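Local coordinates for BpsB (PgaB), Poly-beta-1,6-N-acetyl-D-glucosamine N-deacetylase (Bordetella bronchiseptica RB50, PDB 5BU6), which removes N-acetyl groups from poly-beta-1,6-N-acetyl-D-glucosamine as a metal-binding family 4 carbohydrate esterase and is required for biofilm formation, at residues 192-201 / 226-236. The protein carries 5 engineered substitutions. Residues are numbered along the deposited sequence; the frame is centred on the assembly and turned at random.
Sequences YRARVRQDLK and NRDTDQVAAEV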
loop_
_atom_site.group_PDB
_atom_site.type_symbol
_atom_site.label_atom_id
_atom_site.label_comp_id
_atom_site.label_asym_id
_atom_site.label_seq_id
_atom_site.Cartn_x
_atom_site.Cartn_y
_atom_site.Cartn_z
ATOM N N TYR A 192 -5.714 0.896 -21.903
ATOM C CA TYR A 192 -5.282 1.355 -20.587
ATOM C C TYR A 192 -6.093 0.713 -19.463
ATOM O O TYR A 192 -5.530 0.170 -18.510
ATOM C CB TYR A 192 -5.391 2.877 -20.525
ATOM C CG TYR A 192 -5.265 3.474 -19.157
ATOM C CD1 TYR A 192 -4.154 3.223 -18.355
ATOM C CD2 TYR A 192 -6.240 4.334 -18.678
ATOM C CE1 TYR A 192 -4.045 3.796 -17.088
ATOM C CE2 TYR A 192 -6.138 4.912 -17.441
ATOM C CZ TYR A 192 -5.045 4.644 -16.644
ATOM O OH TYR A 192 -4.968 5.245 -15.414
ATOM N N ARG A 193 -7.415 0.764 -19.586
ATOM C CA ARG A 193 -8.297 0.158 -18.588
ATOM C C ARG A 193 -8.011 -1.325 -18.443
ATOM O O ARG A 193 -7.915 -1.837 -17.324
ATOM C CB ARG A 193 -9.769 0.371 -18.974
ATOM C CG ARG A 193 -10.312 1.735 -18.610
ATOM C CD ARG A 193 -11.749 1.939 -19.131
ATOM N NE ARG A 193 -12.346 3.109 -18.503
ATOM C CZ ARG A 193 -13.091 3.068 -17.402
ATOM N NH1 ARG A 193 -13.350 1.904 -16.819
ATOM N NH2 ARG A 193 -13.585 4.189 -16.892
ATOM N N ALA A 194 -7.873 -2.004 -19.579
ATOM C CA ALA A 194 -7.586 -3.443 -19.601
ATOM C C ALA A 194 -6.287 -3.783 -18.863
ATOM O O ALA A 194 -6.239 -4.734 -18.073
ATOM C CB ALA A 194 -7.525 -3.943 -21.027
ATOM N N ARG A 195 -5.232 -3.011 -19.115
ATOM C CA ARG A 195 -3.957 -3.260 -18.447
ATOM C C ARG A 195 -4.102 -3.117 -16.935
ATOM O O ARG A 195 -3.693 -4.009 -16.182
ATOM C CB ARG A 195 -2.869 -2.319 -18.987
ATOM C CG ARG A 195 -1.496 -2.465 -18.322
ATOM C CD ARG A 195 -0.412 -1.655 -19.068
ATOM N NE ARG A 195 -0.715 -0.221 -19.127
ATOM C CZ ARG A 195 -0.501 0.629 -18.125
ATOM N NH1 ARG A 195 0.030 0.199 -16.991
ATOM N NH2 ARG A 195 -0.807 1.912 -18.256
ATOM N N VAL A 196 -4.691 -2.015 -16.474
ATOM C CA VAL A 196 -4.847 -1.824 -15.036
ATOM C C VAL A 196 -5.778 -2.877 -14.424
ATOM O O VAL A 196 -5.497 -3.400 -13.345
ATOM C CB VAL A 196 -5.383 -0.426 -14.696
ATOM C CG1 VAL A 196 -5.638 -0.308 -13.218
ATOM C CG2 VAL A 196 -4.402 0.651 -15.172
ATOM N N ARG A 197 -6.880 -3.199 -15.107
ATOM C CA ARG A 197 -7.781 -4.243 -14.601
ATOM C C ARG A 197 -7.111 -5.600 -14.419
ATOM O O ARG A 197 -7.224 -6.214 -13.364
ATOM C CB ARG A 197 -8.987 -4.425 -15.522
ATOM C CG ARG A 197 -10.146 -5.119 -14.822
ATOM C CD ARG A 197 -11.299 -5.367 -15.777
ATOM N NE ARG A 197 -11.946 -4.135 -16.217
ATOM C CZ ARG A 197 -11.763 -3.574 -17.409
ATOM N NH1 ARG A 197 -10.943 -4.132 -18.285
ATOM N NH2 ARG A 197 -12.405 -2.454 -17.727
ATOM N N GLN A 198 -6.425 -6.063 -15.458
ATOM C CA GLN A 198 -5.724 -7.338 -15.403
ATOM C C GLN A 198 -4.679 -7.342 -14.299
ATOM O O GLN A 198 -4.530 -8.337 -13.594
ATOM C CB GLN A 198 -5.070 -7.648 -16.754
ATOM C CG GLN A 198 -4.361 -8.992 -16.819
ATOM C CD GLN A 198 -5.315 -10.164 -16.993
ATOM O OE1 GLN A 198 -6.041 -10.536 -16.068
ATOM N NE2 GLN A 198 -5.309 -10.758 -18.182
ATOM N N ASP A 199 -3.977 -6.224 -14.134
ATOM C CA ASP A 199 -3.012 -6.091 -13.047
ATOM C C ASP A 199 -3.658 -6.312 -11.680
ATOM O O ASP A 199 -3.180 -7.119 -10.891
ATOM C CB ASP A 199 -2.353 -4.716 -13.077
ATOM C CG ASP A 199 -1.197 -4.612 -12.104
ATOM O OD1 ASP A 199 -1.459 -4.411 -10.895
ATOM O OD2 ASP A 199 -0.033 -4.739 -12.546
ATOM N N LEU A 200 -4.743 -5.594 -11.395
ATOM C CA LEU A 200 -5.376 -5.726 -10.086
ATOM C C LEU A 200 -5.933 -7.135 -9.891
ATOM O O LEU A 200 -5.816 -7.709 -8.803
ATOM C CB LEU A 200 -6.489 -4.682 -9.912
ATOM C CG LEU A 200 -6.009 -3.231 -9.987
ATOM C CD1 LEU A 200 -7.139 -2.240 -9.744
ATOM C CD2 LEU A 200 -4.875 -3.009 -9.010
ATOM N N LYS A 201 -6.560 -7.675 -10.937
ATOM C CA LYS A 201 -7.140 -9.014 -10.881
ATOM C C LYS A 201 -6.056 -10.055 -10.586
ATOM O O LYS A 201 -6.229 -10.934 -9.743
ATOM C CB LYS A 201 -7.843 -9.363 -12.198
ATOM C CG LYS A 201 -8.688 -10.635 -12.137
ATOM C CD LYS A 201 -8.958 -11.213 -13.529
ATOM C CE LYS A 201 -9.445 -10.158 -14.521
ATOM N NZ LYS A 201 -10.863 -9.742 -14.305
ATOM N N ASN A 226 -6.779 7.515 -10.589
ATOM C CA ASN A 226 -7.689 8.482 -11.185
ATOM C C ASN A 226 -9.070 7.871 -11.323
ATOM O O ASN A 226 -9.329 6.789 -10.798
ATOM C CB ASN A 226 -7.168 8.970 -12.545
ATOM C CG ASN A 226 -6.855 7.829 -13.509
ATOM O OD1 ASN A 226 -7.634 6.888 -13.661
ATOM N ND2 ASN A 226 -5.705 7.918 -14.174
ATOM N N ARG A 227 -9.951 8.570 -12.023
ATOM C CA ARG A 227 -11.312 8.108 -12.244
ATOM C C ARG A 227 -11.340 6.707 -12.852
ATOM O O ARG A 227 -12.097 5.838 -12.410
ATOM C CB ARG A 227 -12.046 9.093 -13.159
ATOM C CG ARG A 227 -13.420 9.483 -12.676
ATOM C CD ARG A 227 -14.360 8.300 -12.753
ATOM N NE ARG A 227 -15.706 8.634 -12.303
ATOM C CZ ARG A 227 -16.746 7.815 -12.406
ATOM N NH1 ARG A 227 -16.595 6.614 -12.947
ATOM N NH2 ARG A 227 -17.938 8.199 -11.970
ATOM N N ASP A 228 -10.515 6.496 -13.871
ATOM C CA ASP A 228 -10.489 5.213 -14.574
ATOM C C ASP A 228 -9.984 4.074 -13.683
ATOM O O ASP A 228 -10.540 2.979 -13.705
ATOM C CB ASP A 228 -9.631 5.313 -15.837
ATOM C CG ASP A 228 -10.259 6.207 -16.903
ATOM O OD1 ASP A 228 -11.498 6.157 -17.079
ATOM O OD2 ASP A 228 -9.512 6.964 -17.564
ATOM N N THR A 229 -8.935 4.319 -12.898
ATOM C CA THR A 229 -8.412 3.251 -12.067
ATOM C C THR A 229 -9.369 2.929 -10.921
ATOM O O THR A 229 -9.449 1.783 -10.501
ATOM C CB THR A 229 -7.010 3.575 -11.488
ATOM O OG1 THR A 229 -7.105 4.631 -10.531
ATOM C CG2 THR A 229 -6.061 3.989 -12.586
ATOM N N ASP A 230 -10.087 3.926 -10.416
ATOM C CA ASP A 230 -11.021 3.672 -9.320
ATOM C C ASP A 230 -12.194 2.835 -9.817
ATOM O O ASP A 230 -12.674 1.940 -9.124
ATOM C CB ASP A 230 -11.505 4.983 -8.702
ATOM C CG ASP A 230 -10.376 5.733 -7.986
ATOM O OD1 ASP A 230 -9.341 5.096 -7.694
ATOM O OD2 ASP A 230 -10.513 6.944 -7.728
ATOM N N GLN A 231 -12.630 3.110 -11.036
ATOM C CA GLN A 231 -13.741 2.374 -11.630
ATOM C C GLN A 231 -13.350 0.922 -11.885
ATOM O O GLN A 231 -14.110 -0.005 -11.631
ATOM C CB GLN A 231 -14.171 3.042 -12.928
ATOM C CG GLN A 231 -15.382 2.406 -13.563
ATOM C CD GLN A 231 -15.673 3.001 -14.924
ATOM O OE1 GLN A 231 -15.346 4.162 -15.188
ATOM N NE2 GLN A 231 -16.276 2.207 -15.806
ATOM N N VAL A 232 -12.138 0.736 -12.381
ATOM C CA VAL A 232 -11.619 -0.580 -12.672
ATOM C C VAL A 232 -11.370 -1.383 -11.383
ATOM O O VAL A 232 -11.639 -2.576 -11.326
ATOM C CB VAL A 232 -10.318 -0.456 -13.499
ATOM C CG1 VAL A 232 -9.427 -1.613 -13.264
ATOM C CG2 VAL A 232 -10.647 -0.288 -14.973
ATOM N N ALA A 233 -10.861 -0.725 -10.347
ATOM C CA ALA A 233 -10.685 -1.381 -9.048
ATOM C C ALA A 233 -12.034 -1.896 -8.535
ATOM O O ALA A 233 -12.127 -2.999 -8.002
ATOM C CB ALA A 233 -10.061 -0.420 -8.048
ATOM N N ALA A 234 -13.070 -1.086 -8.697
ATOM C CA ALA A 234 -14.426 -1.475 -8.302
ATOM C C ALA A 234 -14.913 -2.712 -9.060
ATOM O O ALA A 234 -15.577 -3.575 -8.488
ATOM C CB ALA A 234 -15.380 -0.335 -8.519
ATOM N N GLU A 235 -14.567 -2.799 -10.343
ATOM C CA GLU A 235 -14.984 -3.935 -11.166
ATOM C C GLU A 235 -14.376 -5.234 -10.664
ATOM O O GLU A 235 -15.013 -6.279 -10.740
ATOM C CB GLU A 235 -14.604 -3.729 -12.638
ATOM C CG GLU A 235 -15.355 -2.608 -13.334
ATOM C CD GLU A 235 -14.731 -2.235 -14.664
ATOM O OE1 GLU A 235 -13.877 -3.000 -15.161
ATOM O OE2 GLU A 235 -15.087 -1.170 -15.204
ATOM N N VAL A 236 -13.150 -5.180 -10.149
ATOM C CA VAL A 236 -12.529 -6.409 -9.663
ATOM C C VAL A 236 -12.775 -6.614 -8.167
ATOM O O VAL A 236 -12.209 -7.525 -7.570
ATOM C CB VAL A 236 -11.016 -6.447 -9.943
ATOM C CG1 VAL A 236 -10.760 -6.345 -11.436
ATOM C CG2 VAL A 236 -10.314 -5.346 -9.209
#
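Arg193 packs as a charged knob against helix 227-235, lodged among Asp228, Gln231, Val232 and Glu235. Its chain runs out straight as far as NE, which brings NH2 to Asp228 OD1, a salt bridge of 2.9 Å whose hydrogen bond is weak and bent (123°), and to Gln231 OE1, which lies at the guanidinium edge. One turn on, Arg197 bends at chi3 and presents its edge to Glu235 OE1, which accepts from NE and, weakly, from NH2 at 3.0 Å. A long bridge from Arg193 NH1 to Glu235 OE2 links both arginines into one network along the partly exposed side of the contact. Beneath it, Val232 is the reciprocal knob: CG1 presses on Arg197 CA at 3.4 Å and meets Val196 CG1, while Leu200 CD1 rests on Ala233. At the other end, Asn226 ND2 donates to Tyr192 OH (3.0 Å, 155°), whose hydroxyl also hydrogen-bonds to the carbonyl oxygen of Ala174. The same amide's OD1 accepts from Thr229 N, and Thr229 OG1 from Asn226 N, so the capping box that starts one helix also reaches its neighbour. The axes of 192-201 and 227-235 approach to 9.2 Å and cross at -44°, exemplifying knobs-into-holes packing within the polysaccharide deacetylase fold.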